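Local atomic coordinates of beta-galactosidase (Trichoderma reesei, PDB entry 3OGV), a protein that probably catalyses the hydrolysis of terminal non-reducing beta-D-galactose residues in beta-D-galactosides. Residues Val232-His237 with Pro273-Glu278; Glu180-Ala185 with Asn214-Pro219; Ile42-Val47 with Ile318-Met323; Tyr175-Glu180 with Tyr198-Ala203. All blocks are in the same frame, centred on the assembly; numbering follows the deposited sequence.

Contact 1 (Val232-His237 with Pro273-Glu278); sequences VDIYGH and PFSLVE. With PTQ (2-phenylethyl 1-thio-beta-D-galactopyranoside), chain E.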
# COMPACT_ATOMS: atom_id res chain seq x y z
N VAL A 232 16.11 -19.89 -5.40
CA VAL A 232 16.47 -18.77 -4.48
C VAL A 232 16.98 -19.29 -3.17
O VAL A 232 16.98 -20.55 -2.96
CB VAL A 232 15.28 -17.76 -4.28
CG1 VAL A 232 14.94 -17.11 -5.65
CG2 VAL A 232 14.10 -18.50 -3.68
N ASP A 233 17.34 -18.41 -2.24
CA ASP A 233 17.87 -18.85 -0.95
C ASP A 233 16.81 -19.26 0.06
O ASP A 233 16.93 -20.22 0.83
CB ASP A 233 18.73 -17.79 -0.37
CG ASP A 233 19.86 -17.40 -1.25
OD1 ASP A 233 20.59 -18.38 -1.69
OD2 ASP A 233 20.20 -16.24 -1.40
N ILE A 234 15.73 -18.47 0.10
CA ILE A 234 14.63 -18.71 1.05
C ILE A 234 13.32 -18.81 0.28
O ILE A 234 13.01 -17.85 -0.50
CB ILE A 234 14.55 -17.55 2.11
CG1 ILE A 234 15.84 -17.50 2.91
CG2 ILE A 234 13.29 -17.68 3.00
CD1 ILE A 234 15.97 -16.33 3.90
N TYR A 235 12.60 -19.90 0.41
CA TYR A 235 11.36 -20.06 -0.34
C TYR A 235 10.24 -19.27 0.36
O TYR A 235 10.01 -19.47 1.58
CB TYR A 235 10.96 -21.58 -0.38
CG TYR A 235 9.63 -21.81 -1.05
CD1 TYR A 235 9.56 -21.67 -2.45
CD2 TYR A 235 8.51 -22.17 -0.33
CE1 TYR A 235 8.31 -21.83 -3.09
CE2 TYR A 235 7.27 -22.33 -0.93
CZ TYR A 235 7.20 -22.17 -2.38
OH TYR A 235 5.97 -22.38 -2.95
N GLY A 236 9.53 -18.44 -0.36
CA GLY A 236 8.47 -17.64 0.17
C GLY A 236 7.20 -17.90 -0.58
O GLY A 236 7.27 -18.18 -1.84
N HIS A 237 6.00 -17.74 0.02
CA HIS A 237 4.80 -17.78 -0.73
C HIS A 237 3.81 -16.74 -0.21
O HIS A 237 4.10 -16.05 0.81
CB HIS A 237 4.18 -19.18 -0.89
CG HIS A 237 3.56 -19.76 0.36
ND1 HIS A 237 2.27 -19.45 0.78
CD2 HIS A 237 4.03 -20.73 1.21
CE1 HIS A 237 2.00 -20.18 1.89
NE2 HIS A 237 3.05 -20.96 2.17
N PRO A 273 13.36 -20.55 6.76
CA PRO A 273 12.21 -20.12 7.62
C PRO A 273 10.87 -20.07 6.94
O PRO A 273 10.81 -19.66 5.75
CB PRO A 273 12.66 -18.71 8.01
CG PRO A 273 14.12 -18.52 7.72
CD PRO A 273 14.39 -19.52 6.59
N PHE A 274 9.81 -20.43 7.58
CA PHE A 274 8.48 -20.30 6.98
C PHE A 274 8.17 -18.81 6.72
O PHE A 274 8.18 -18.00 7.66
CB PHE A 274 7.42 -20.98 7.81
CG PHE A 274 6.01 -20.81 7.28
CD1 PHE A 274 5.77 -20.90 5.89
CD2 PHE A 274 4.93 -20.49 8.14
CE1 PHE A 274 4.48 -20.71 5.40
CE2 PHE A 274 3.65 -20.24 7.68
CZ PHE A 274 3.41 -20.37 6.28
N SER A 275 7.96 -18.48 5.42
CA SER A 275 7.95 -17.10 5.01
C SER A 275 6.70 -16.82 4.19
O SER A 275 6.44 -17.46 3.14
CB SER A 275 9.17 -16.80 4.16
OG SER A 275 10.36 -16.98 4.88
N LEU A 276 5.88 -15.83 4.60
CA LEU A 276 4.73 -15.34 3.87
C LEU A 276 5.16 -13.98 3.41
O LEU A 276 5.11 -12.94 4.13
CB LEU A 276 3.48 -15.32 4.77
CG LEU A 276 2.97 -16.68 5.13
CD1 LEU A 276 1.83 -16.52 6.20
CD2 LEU A 276 2.43 -17.45 3.88
N VAL A 277 5.63 -13.89 2.13
CA VAL A 277 6.26 -12.72 1.60
C VAL A 277 5.14 -11.71 1.16
O VAL A 277 5.46 -10.51 1.15
CB VAL A 277 7.19 -13.08 0.41
CG1 VAL A 277 7.74 -11.79 -0.30
CG2 VAL A 277 8.33 -13.83 1.06
N GLU A 278 3.92 -12.16 0.91
CA GLU A 278 2.78 -11.23 0.85
C GLU A 278 1.68 -11.93 1.55
O GLU A 278 1.25 -13.06 1.19
CB GLU A 278 2.33 -10.92 -0.59
CG GLU A 278 3.38 -10.28 -1.42
CD GLU A 278 2.85 -10.17 -2.86
OE1 GLU A 278 1.66 -10.05 -3.08
OE2 GLU A 278 3.72 -10.01 -3.72
C1 PTQ E . 0.14 -10.53 -5.74
O1 PTQ E . -1.19 -9.96 -5.83
S1 PTQ E . 0.03 -12.18 -6.56
C2 PTQ E . 1.20 -9.72 -6.41
O2 PTQ E . 2.48 -10.25 -6.22
C3 PTQ E . 1.16 -8.24 -6.02
O3 PTQ E . 2.00 -7.50 -6.86
C4 PTQ E . -0.27 -7.73 -6.02
O4 PTQ E . -0.67 -7.68 -7.43
C5 PTQ E . -1.22 -8.57 -5.25
O5 PTQ E . -2.86 -6.94 -4.78
C6 PTQ E . -2.70 -8.32 -5.30
C7 PTQ E . -1.19 -13.01 -5.52
C8 PTQ E . -1.71 -14.30 -6.12
C9 PTQ E . -2.73 -14.93 -5.26
C10 PTQ E . -4.07 -14.60 -5.43
C11 PTQ E . -5.01 -15.18 -4.56
C12 PTQ E . -4.58 -16.06 -3.54
C13 PTQ E . -3.24 -16.32 -3.39
C14 PTQ E . -2.34 -15.74 -4.19
O HOH W 1 7.59 -20.07 2.96
O HOH W 2 11.05 -21.08 3.48
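In the TIM barrel of this family 35 hydrolase, His237 and Leu276 pair as a parallel bridge within the beta-alpha-beta unit formed by strand 236-239, helix 261-268 and strand 275-280. His237 is held through both its backbone N and its backbone O: the N donates to Ser275 O (3.2 Å, 164°), and the O accepts from Val277 N at 3.0 Å. A CA-H...O contact from Leu276 CA supplements the second bond. With CG set between the backbone N and the carbonyl carbon (chi1 72°), the imidazole runs alongside Leu276, whose CD2 lies over one ring face, 3.4 Å from His237 CE1. Meanwhile His237 NE2 comes to the edge of the Phe274 ring, 3.5 Å from CE1, the two ring planes being inclined at 45°. Earlier in the segments the backbones part and water fills in: Tyr235 O accepts from two waters, one of them taking the Ser275 N-H and the other also donating to Pro273 O. Ser275 OG reaches back to Pro273 O from above its carbonyl plane, and Ile234 CG2 rests against Ser275 OG (3.6 Å). At Gly236 a side chain would run into Val277 CG2. Where the chain turns a corner at Val277 and Glu278, Glu278 OE2 accepts from O2 of the bound thiogalactoside (2.8 Å), and OE1 stands 3.1 Å from its anomeric C1, consistent with the nucleophile of retaining family 35 enzymes. Tyr240 and Arg114 hold the two carboxylate oxygens. Trp261 of helix 261-268 meets His237 edge-to-face and touches Phe274 and Leu276, while Val277 packs on strand 172-177.

Contact 2 (Glu180-Ala185 with Asn214-Pro219); sequences EYSGAA and NNDAFP. With PTQ (2-phenylethyl 1-thio-beta-D-galactopyranoside), chain E.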
# COMPACT_ATOMS: atom_id res chain seq x y z
N GLU A 180 5.99 -13.49 -8.15
CA GLU A 180 4.93 -14.46 -8.18
C GLU A 180 5.01 -15.29 -9.50
O GLU A 180 4.07 -15.43 -10.27
CB GLU A 180 3.56 -13.76 -7.99
CG GLU A 180 2.40 -14.67 -7.90
CD GLU A 180 1.52 -14.68 -9.12
OE1 GLU A 180 1.49 -13.70 -9.91
OE2 GLU A 180 0.86 -15.75 -9.36
N TYR A 181 6.21 -15.87 -9.66
CA TYR A 181 6.49 -16.68 -10.86
C TYR A 181 5.93 -18.08 -10.53
O TYR A 181 6.70 -18.90 -9.98
CB TYR A 181 8.00 -16.56 -11.18
CG TYR A 181 8.34 -17.40 -12.42
CD1 TYR A 181 8.00 -16.91 -13.70
CD2 TYR A 181 9.06 -18.59 -12.33
CE1 TYR A 181 8.33 -17.63 -14.84
CE2 TYR A 181 9.42 -19.30 -13.46
CZ TYR A 181 9.04 -18.82 -14.68
OH TYR A 181 9.36 -19.57 -15.82
N SER A 182 4.69 -18.33 -10.81
CA SER A 182 3.95 -19.39 -10.20
C SER A 182 3.21 -20.35 -11.12
O SER A 182 2.72 -21.40 -10.69
CB SER A 182 2.96 -18.86 -9.16
OG SER A 182 3.71 -18.14 -8.17
N GLY A 183 3.08 -19.96 -12.38
CA GLY A 183 2.50 -20.84 -13.44
C GLY A 183 2.61 -20.14 -14.77
O GLY A 183 3.19 -19.06 -14.88
N ALA A 184 2.06 -20.82 -15.79
CA ALA A 184 2.20 -20.36 -17.17
C ALA A 184 1.05 -20.83 -17.99
O ALA A 184 0.33 -21.74 -17.61
CB ALA A 184 3.52 -20.71 -17.79
N ALA A 185 0.89 -20.17 -19.15
CA ALA A 185 -0.15 -20.55 -20.11
C ALA A 185 0.14 -21.99 -20.62
O ALA A 185 1.27 -22.45 -20.62
CB ALA A 185 -0.04 -19.55 -21.22
N ASN A 214 11.66 -15.53 -2.66
CA ASN A 214 10.62 -15.42 -3.68
C ASN A 214 9.24 -15.34 -3.06
O ASN A 214 9.08 -15.34 -1.84
CB ASN A 214 10.77 -16.55 -4.76
CG ASN A 214 10.47 -17.90 -4.23
OD1 ASN A 214 10.53 -18.16 -3.01
ND2 ASN A 214 10.39 -18.85 -5.15
N ASN A 215 8.18 -15.32 -3.90
CA ASN A 215 6.82 -15.03 -3.47
C ASN A 215 5.83 -15.79 -4.30
O ASN A 215 4.97 -15.24 -4.97
CB ASN A 215 6.51 -13.50 -3.37
CG ASN A 215 6.44 -12.84 -4.77
OD1 ASN A 215 7.29 -13.13 -5.62
ND2 ASN A 215 5.52 -11.91 -4.91
N ASP A 216 5.96 -17.13 -4.25
CA ASP A 216 5.05 -18.01 -5.01
C ASP A 216 3.59 -17.77 -4.65
O ASP A 216 3.30 -17.57 -3.44
CB ASP A 216 5.54 -19.47 -4.69
CG ASP A 216 5.27 -20.51 -5.74
OD1 ASP A 216 4.65 -20.25 -6.79
OD2 ASP A 216 5.66 -21.71 -5.45
N ALA A 217 2.63 -17.84 -5.56
CA ALA A 217 1.25 -17.58 -5.25
C ALA A 217 0.68 -18.50 -4.23
O ALA A 217 -0.23 -18.10 -3.49
CB ALA A 217 0.38 -17.58 -6.53
N PHE A 218 1.16 -19.74 -4.24
CA PHE A 218 0.69 -20.77 -3.35
C PHE A 218 1.91 -21.67 -3.15
O PHE A 218 2.95 -21.49 -3.76
CB PHE A 218 -0.51 -21.55 -3.98
CG PHE A 218 -0.16 -22.28 -5.25
CD1 PHE A 218 -0.06 -21.58 -6.43
CD2 PHE A 218 0.17 -23.65 -5.24
CE1 PHE A 218 0.39 -22.24 -7.68
CE2 PHE A 218 0.56 -24.31 -6.44
CZ PHE A 218 0.70 -23.57 -7.61
N PRO A 219 1.81 -22.68 -2.25
CA PRO A 219 3.00 -23.50 -1.99
C PRO A 219 3.17 -24.55 -3.13
O PRO A 219 2.86 -25.69 -3.00
CB PRO A 219 2.64 -24.19 -0.63
CG PRO A 219 1.39 -23.48 -0.12
CD PRO A 219 0.73 -22.91 -1.28
C1 PTQ E . 0.14 -10.53 -5.74
O1 PTQ E . -1.19 -9.96 -5.83
S1 PTQ E . 0.03 -12.18 -6.56
C2 PTQ E . 1.20 -9.72 -6.41
O2 PTQ E . 2.48 -10.25 -6.22
C3 PTQ E . 1.16 -8.24 -6.02
O3 PTQ E . 2.00 -7.50 -6.86
C4 PTQ E . -0.27 -7.73 -6.02
O4 PTQ E . -0.67 -7.68 -7.43
C5 PTQ E . -1.22 -8.57 -5.25
O5 PTQ E . -2.86 -6.94 -4.78
C6 PTQ E . -2.70 -8.32 -5.30
C7 PTQ E . -1.19 -13.01 -5.52
C8 PTQ E . -1.71 -14.30 -6.12
C9 PTQ E . -2.73 -14.93 -5.26
C10 PTQ E . -4.07 -14.60 -5.43
C11 PTQ E . -5.01 -15.18 -4.56
C12 PTQ E . -4.58 -16.06 -3.54
C13 PTQ E . -3.24 -16.32 -3.39
C14 PTQ E . -2.34 -15.74 -4.19
O HOH W 3 7.94 -15.99 -7.38
O HOH W 4 8.58 -18.60 -7.76
O HOH W 5 4.30 -22.40 -8.43
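A single hydroxyl ties two loops that have no regular structure: Ser182 OG donates to Asp216 OD1 (2.7 Å), using the anti lone pair of that oxygen, and accepts the N-H of Ala217 at 2.8 Å. Two bonds of opposite sense fix its rotation, and a water joining Ser182 O to Asp216 OD1 adds a third tie. Nearer the sugar, the N-H of Glu180 points almost straight (171°) at Asn215 OD1, 2.9 Å away, though it comes from above the amide carbonyl plane. Asn215 ND2 turns instead to Asn179 and Glu278. Were Asn215 an alanine, Glu180 N would lose this acceptor, and the side chains of Asn179 and Glu278 would probably be freer to shift. Glu180 takes a left-handed backbone conformation, and its chain, bent at chi2 (-107°), lays OE2 3.4 Å from Ala217 CB. Its CG lies 3.7 Å from S1 of the bound thiogalactoside, and Ala217 O approaches the phenyl atom C14, so both loops border the ligand. The other oxygen of Asp216, OD2, bonds Tyr235 OH, just before strand 236-239; Asp216 also touches His237 of that strand, and Pro219 packs on helix 261-268.

Contact 3 (Ile42-Val47 with Ile318-Met323); sequences IFSGEV and IFNIYM. With PTQ (2-phenylethyl 1-thio-beta-D-galactopyranoside), chain E.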
# COMPACT_ATOMS: atom_id res chain seq x y z
N ILE A 42 10.92 -11.46 11.48
CA ILE A 42 10.72 -10.32 10.54
C ILE A 42 9.24 -10.10 10.38
O ILE A 42 8.53 -11.00 9.96
CB ILE A 42 11.38 -10.67 9.20
CG1 ILE A 42 12.89 -10.79 9.35
CG2 ILE A 42 11.01 -9.64 8.13
CD1 ILE A 42 13.64 -9.53 9.75
N PHE A 43 8.83 -8.91 10.78
CA PHE A 43 7.41 -8.54 10.65
C PHE A 43 7.46 -7.20 9.89
O PHE A 43 8.04 -6.21 10.34
CB PHE A 43 6.76 -8.40 12.09
CG PHE A 43 5.29 -8.56 12.12
CD1 PHE A 43 4.48 -8.64 10.99
CD2 PHE A 43 4.66 -8.74 13.37
CE1 PHE A 43 3.10 -8.89 11.09
CE2 PHE A 43 3.28 -8.97 13.49
CZ PHE A 43 2.51 -9.08 12.38
N SER A 44 6.91 -7.30 8.66
CA SER A 44 7.15 -6.28 7.62
C SER A 44 5.80 -5.81 7.08
O SER A 44 4.81 -6.51 7.07
CB SER A 44 7.92 -7.02 6.49
OG SER A 44 8.17 -6.11 5.38
N GLY A 45 5.95 -4.55 6.63
CA GLY A 45 4.73 -3.94 5.91
C GLY A 45 5.18 -3.45 4.49
O GLY A 45 6.21 -2.90 4.33
N GLU A 46 4.20 -3.65 3.57
CA GLU A 46 4.51 -3.23 2.19
C GLU A 46 4.23 -1.71 2.06
O GLU A 46 3.09 -1.27 2.41
CB GLU A 46 3.60 -4.05 1.25
CG GLU A 46 4.00 -3.73 -0.19
CD GLU A 46 5.05 -4.71 -0.72
OE1 GLU A 46 5.51 -5.65 -0.02
OE2 GLU A 46 5.38 -4.59 -1.95
N VAL A 47 5.14 -1.00 1.40
CA VAL A 47 5.04 0.44 1.08
C VAL A 47 5.66 0.61 -0.31
O VAL A 47 6.78 0.06 -0.55
CB VAL A 47 5.83 1.30 2.04
CG1 VAL A 47 5.87 2.76 1.70
CG2 VAL A 47 5.31 1.09 3.50
N ILE A 318 8.98 -14.96 8.77
CA ILE A 318 9.14 -13.76 7.87
C ILE A 318 7.77 -13.53 7.35
O ILE A 318 7.19 -14.38 6.68
CB ILE A 318 10.16 -14.07 6.72
CG1 ILE A 318 11.55 -14.36 7.29
CG2 ILE A 318 10.17 -12.83 5.75
CD1 ILE A 318 12.63 -14.71 6.20
N PHE A 319 7.18 -12.38 7.73
CA PHE A 319 5.73 -12.15 7.52
C PHE A 319 5.57 -10.73 7.07
O PHE A 319 5.84 -9.81 7.84
CB PHE A 319 5.04 -12.44 8.92
CG PHE A 319 3.57 -12.40 8.94
CD1 PHE A 319 2.82 -12.63 7.87
CD2 PHE A 319 2.98 -12.17 10.18
CE1 PHE A 319 1.42 -12.61 7.96
CE2 PHE A 319 1.61 -12.19 10.32
CZ PHE A 319 0.81 -12.42 9.21
N ASN A 320 5.10 -10.54 5.84
CA ASN A 320 4.91 -9.19 5.25
C ASN A 320 3.48 -8.99 4.83
O ASN A 320 2.85 -9.80 4.20
CB ASN A 320 5.79 -9.05 3.97
CG ASN A 320 5.64 -7.71 3.30
OD1 ASN A 320 5.80 -6.63 3.93
ND2 ASN A 320 5.27 -7.74 2.01
N ILE A 321 2.96 -7.87 5.33
CA ILE A 321 1.51 -7.47 5.09
C ILE A 321 1.40 -6.51 3.87
O ILE A 321 1.91 -5.41 3.88
CB ILE A 321 0.99 -6.76 6.37
CG1 ILE A 321 1.14 -7.68 7.63
CG2 ILE A 321 -0.50 -6.37 6.15
CD1 ILE A 321 0.62 -9.09 7.52
N TYR A 322 0.71 -7.07 2.86
CA TYR A 322 0.55 -6.34 1.57
C TYR A 322 -0.95 -5.95 1.48
O TYR A 322 -1.82 -6.81 1.47
CB TYR A 322 0.85 -7.33 0.43
CG TYR A 322 0.81 -6.62 -0.95
CD1 TYR A 322 -0.39 -6.22 -1.50
CD2 TYR A 322 1.99 -6.36 -1.63
CE1 TYR A 322 -0.39 -5.52 -2.75
CE2 TYR A 322 2.01 -5.68 -2.89
CZ TYR A 322 0.78 -5.23 -3.36
OH TYR A 322 0.82 -4.51 -4.59
N MET A 323 -1.25 -4.64 1.45
CA MET A 323 -0.43 -3.44 1.68
C MET A 323 -0.47 -3.02 3.21
O MET A 323 -1.49 -3.38 3.86
CB MET A 323 -0.99 -2.23 0.90
CG MET A 323 -0.90 -2.38 -0.65
SD MET A 323 0.77 -2.67 -1.26
CE MET A 323 1.56 -1.05 -0.97
C1 PTQ E . 0.14 -10.53 -5.74
O1 PTQ E . -1.19 -9.96 -5.83
S1 PTQ E . 0.03 -12.18 -6.56
C2 PTQ E . 1.20 -9.72 -6.41
O2 PTQ E . 2.48 -10.25 -6.22
C3 PTQ E . 1.16 -8.24 -6.02
O3 PTQ E . 2.00 -7.50 -6.86
C4 PTQ E . -0.27 -7.73 -6.02
O4 PTQ E . -0.67 -7.68 -7.43
C5 PTQ E . -1.22 -8.57 -5.25
O5 PTQ E . -2.86 -6.94 -4.78
C6 PTQ E . -2.70 -8.32 -5.30
C7 PTQ E . -1.19 -13.01 -5.52
C8 PTQ E . -1.71 -14.30 -6.12
C9 PTQ E . -2.73 -14.93 -5.26
C10 PTQ E . -4.07 -14.60 -5.43
C11 PTQ E . -5.01 -15.18 -4.56
C12 PTQ E . -4.58 -16.06 -3.54
C13 PTQ E . -3.24 -16.32 -3.39
C14 PTQ E . -2.34 -15.74 -4.19
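Ile42-Gly45 and Ile318-Ile321 pair as parallel strands, first and last of the TIM barrel, and so close it; the backbone bonds alternate through Phe319 N to Ile42 O, Ser44 N to Phe319 O (2.8 Å), Ile321 N to Ser44 O and Glu46 N to Ile321 O. Among the polar side chains, Asn320 is shared. Its OD1 accepts from Ser44 OG, 2.8 Å away and above the carbonyl plane; its ND2 donates within the amide plane to Glu46 OE1 (2.9 Å), meeting that oxygen nearly head-on, and bonds Val277 O of the next strand. With a leucine in place of Asn320 these bonds are gone, and Ser44 OG and Val277 O would probably be left short of a buried partner. On the face of Phe43 and Phe319 the two rings lie near parallel (16°) but slid apart, CE1 of Phe43 3.4 Å from CD2 of Phe319. Past a cis peptide, Met323 SD sits over the centre of the Tyr322 ring, a Met-aromatic contact, and touches Glu46 CG (3.6 Å). Tyr322 CE1 lies 3.5 Å from O5, the hydroxyl oxygen on C6 of the thiogalactoside. Arg114 and His48 bind Glu46 OE2, and Ser74 binds OE1; these partners would tend to favour the charged form of the buried carboxylate.

Contact 4 (Tyr175-Glu180 with Tyr198-Ala203); sequences YQPENE and YVIDQA. With PTQ (2-phenylethyl 1-thio-beta-D-galactopyranoside), chain E.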
# COMPACT_ATOMS: atom_id res chain seq x y z
N TYR A 175 16.36 -9.49 -0.90
CA TYR A 175 16.04 -9.03 -2.27
C TYR A 175 15.17 -10.08 -2.92
O TYR A 175 15.43 -11.32 -2.84
CB TYR A 175 17.35 -8.93 -3.01
CG TYR A 175 17.25 -8.40 -4.47
CD1 TYR A 175 16.86 -9.26 -5.52
CD2 TYR A 175 17.69 -7.11 -4.75
CE1 TYR A 175 16.78 -8.82 -6.88
CE2 TYR A 175 17.69 -6.69 -6.12
CZ TYR A 175 17.24 -7.55 -7.07
OH TYR A 175 17.25 -7.07 -8.42
N GLN A 176 14.07 -9.66 -3.58
CA GLN A 176 13.17 -10.59 -4.31
C GLN A 176 13.39 -10.39 -5.81
O GLN A 176 13.19 -9.30 -6.31
CB GLN A 176 11.69 -10.29 -4.03
CG GLN A 176 10.78 -11.21 -4.86
CD GLN A 176 9.34 -10.80 -4.65
OE1 GLN A 176 8.77 -10.97 -3.57
NE2 GLN A 176 8.69 -10.23 -5.69
N PRO A 177 13.83 -11.45 -6.53
CA PRO A 177 13.89 -11.34 -8.06
C PRO A 177 12.55 -11.76 -8.62
O PRO A 177 11.89 -12.70 -8.13
CB PRO A 177 14.93 -12.41 -8.40
CG PRO A 177 14.78 -13.54 -7.22
CD PRO A 177 14.27 -12.76 -6.00
N GLU A 178 12.14 -11.05 -9.70
CA GLU A 178 10.89 -11.41 -10.37
C GLU A 178 9.64 -11.21 -9.42
O GLU A 178 9.81 -10.49 -8.39
CB GLU A 178 10.94 -12.94 -10.92
CG GLU A 178 10.77 -13.07 -12.48
CD GLU A 178 9.39 -12.87 -12.96
OE1 GLU A 178 8.38 -13.04 -12.23
OE2 GLU A 178 9.19 -12.74 -14.24
N ASN A 179 8.52 -11.79 -9.72
CA ASN A 179 7.32 -11.63 -8.87
C ASN A 179 6.34 -12.69 -9.12
O ASN A 179 5.77 -12.76 -10.24
CB ASN A 179 6.70 -10.21 -9.07
CG ASN A 179 5.62 -10.00 -8.03
OD1 ASN A 179 5.97 -9.74 -6.86
ND2 ASN A 179 4.37 -10.15 -8.38
N GLU A 180 5.99 -13.49 -8.15
CA GLU A 180 4.93 -14.46 -8.18
C GLU A 180 5.01 -15.29 -9.50
O GLU A 180 4.07 -15.43 -10.27
CB GLU A 180 3.56 -13.76 -7.99
CG GLU A 180 2.40 -14.67 -7.90
CD GLU A 180 1.52 -14.68 -9.12
OE1 GLU A 180 1.49 -13.70 -9.91
OE2 GLU A 180 0.86 -15.75 -9.36
N TYR A 198 18.74 -16.54 -15.18
CA TYR A 198 19.23 -15.27 -15.74
C TYR A 198 18.82 -14.05 -14.84
O TYR A 198 19.58 -13.16 -14.67
CB TYR A 198 18.56 -15.09 -17.15
CG TYR A 198 19.08 -13.93 -17.92
CD1 TYR A 198 18.51 -12.63 -17.79
CD2 TYR A 198 20.16 -14.06 -18.77
CE1 TYR A 198 19.01 -11.57 -18.53
CE2 TYR A 198 20.69 -13.00 -19.52
CZ TYR A 198 20.09 -11.78 -19.39
OH TYR A 198 20.56 -10.76 -20.14
N VAL A 199 17.57 -14.10 -14.35
CA VAL A 199 17.08 -12.95 -13.47
C VAL A 199 17.94 -12.90 -12.18
O VAL A 199 18.35 -11.83 -11.75
CB VAL A 199 15.59 -13.24 -13.20
CG1 VAL A 199 15.04 -12.21 -12.17
CG2 VAL A 199 14.71 -13.14 -14.51
N ILE A 200 18.24 -14.09 -11.59
CA ILE A 200 19.16 -14.09 -10.42
C ILE A 200 20.50 -13.54 -10.75
O ILE A 200 21.07 -12.71 -10.03
CB ILE A 200 19.23 -15.52 -9.87
CG1 ILE A 200 17.87 -15.91 -9.24
CG2 ILE A 200 20.39 -15.68 -8.88
CD1 ILE A 200 17.72 -17.36 -8.84
N ASP A 201 21.06 -14.01 -11.90
CA ASP A 201 22.37 -13.56 -12.30
C ASP A 201 22.46 -12.05 -12.53
O ASP A 201 23.45 -11.42 -12.18
CB ASP A 201 22.79 -14.21 -13.65
CG ASP A 201 23.10 -15.66 -13.59
OD1 ASP A 201 23.26 -16.27 -12.47
OD2 ASP A 201 23.17 -16.24 -14.75
N GLN A 202 21.34 -11.47 -13.05
CA GLN A 202 21.43 -10.00 -13.22
C GLN A 202 21.61 -9.27 -11.85
O GLN A 202 22.36 -8.30 -11.76
CB GLN A 202 20.12 -9.43 -13.85
CG GLN A 202 19.79 -9.86 -15.29
CD GLN A 202 18.46 -9.30 -15.69
OE1 GLN A 202 17.46 -9.64 -15.06
NE2 GLN A 202 18.41 -8.57 -16.79
N ALA A 203 20.89 -9.81 -10.86
CA ALA A 203 21.02 -9.17 -9.51
C ALA A 203 22.40 -9.41 -8.88
O ALA A 203 23.03 -8.51 -8.35
CB ALA A 203 19.90 -9.70 -8.64
C1 PTQ E . 0.14 -10.53 -5.74
O1 PTQ E . -1.19 -9.96 -5.83
S1 PTQ E . 0.03 -12.18 -6.56
C2 PTQ E . 1.20 -9.72 -6.41
O2 PTQ E . 2.48 -10.25 -6.22
C3 PTQ E . 1.16 -8.24 -6.02
O3 PTQ E . 2.00 -7.50 -6.86
C4 PTQ E . -0.27 -7.73 -6.02
O4 PTQ E . -0.67 -7.68 -7.43
C5 PTQ E . -1.22 -8.57 -5.25
O5 PTQ E . -2.86 -6.94 -4.78
C6 PTQ E . -2.70 -8.32 -5.30
C7 PTQ E . -1.19 -13.01 -5.52
C8 PTQ E . -1.71 -14.30 -6.12
C9 PTQ E . -2.73 -14.93 -5.26
C10 PTQ E . -4.07 -14.60 -5.43
C11 PTQ E . -5.01 -15.18 -4.56
C12 PTQ E . -4.58 -16.06 -3.54
C13 PTQ E . -3.24 -16.32 -3.39
C14 PTQ E . -2.34 -15.74 -4.19
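Tyr175 sets its ring obliquely against the methyl of Ala203, whose CB lies 3.7 Å from CE1 and equally near OH. The ring gets there because CG stands opposite the backbone N (chi1 -178°), stretching the side chain out toward the helix. Two residues on, Pro177 offers its ring carbons to the preceding helix turn: CB meets Val199 CG1 at 3.8 Å, and CG approaches Ile200 CG1. Val199 CG1 also reaches the backbone N of Glu178 (4.0 Å). No hydrogen bond crosses between the two segments, which meet through apolar side chains; they belong to strand 172-177 and helix 193-205, one of the helices packed outside the TIM barrel. The axes of 175-177 and 198-203 approach to 9.1 Å and run in roughly opposed directions (142°). Gln176, between the two outward residues, serves the other face of the strand: its NE2 donates to Glu178 O (2.9 Å) and to a lone pair of Asn179 OD1 in the carbonyl plane. Glu178 curls back so that OE1 takes the Asn179 N-H at 2.8 Å, out of the carboxylate plane, while Arg140 pairs with OE1 and Tyr195 of helix 193-205 bonds OE2. With its amide so gripped, Asn179 presents ND2 to O2 of the bound thiogalactoside (2.9 Å, 166°).

All four contacts lie in the TIM-barrel domain and touch the thiogalactoside. Contacts 1 and 3 are neighbours in its sheet, centres 12 Å apart, where Leu276 N bonds Ile318 O (2.9 Å). Contact 2 also has its centre 12 Å from that of contact 1, and the two meet where Gly236 N reaches Asn214 OD1 (2.8 Å). Contacts 2 and 4 share Glu180, their centres 13 Å apart, and their segments alternate along the chain. Around the sugar, contacts 1 and 4 converge on O2, contact 2 flanks the sulfur and phenyl arm, and contact 3 brings Tyr322 to the galactose. Contact 3 stays about 7 Å, nearest atoms, from both contact 2 and contact 4.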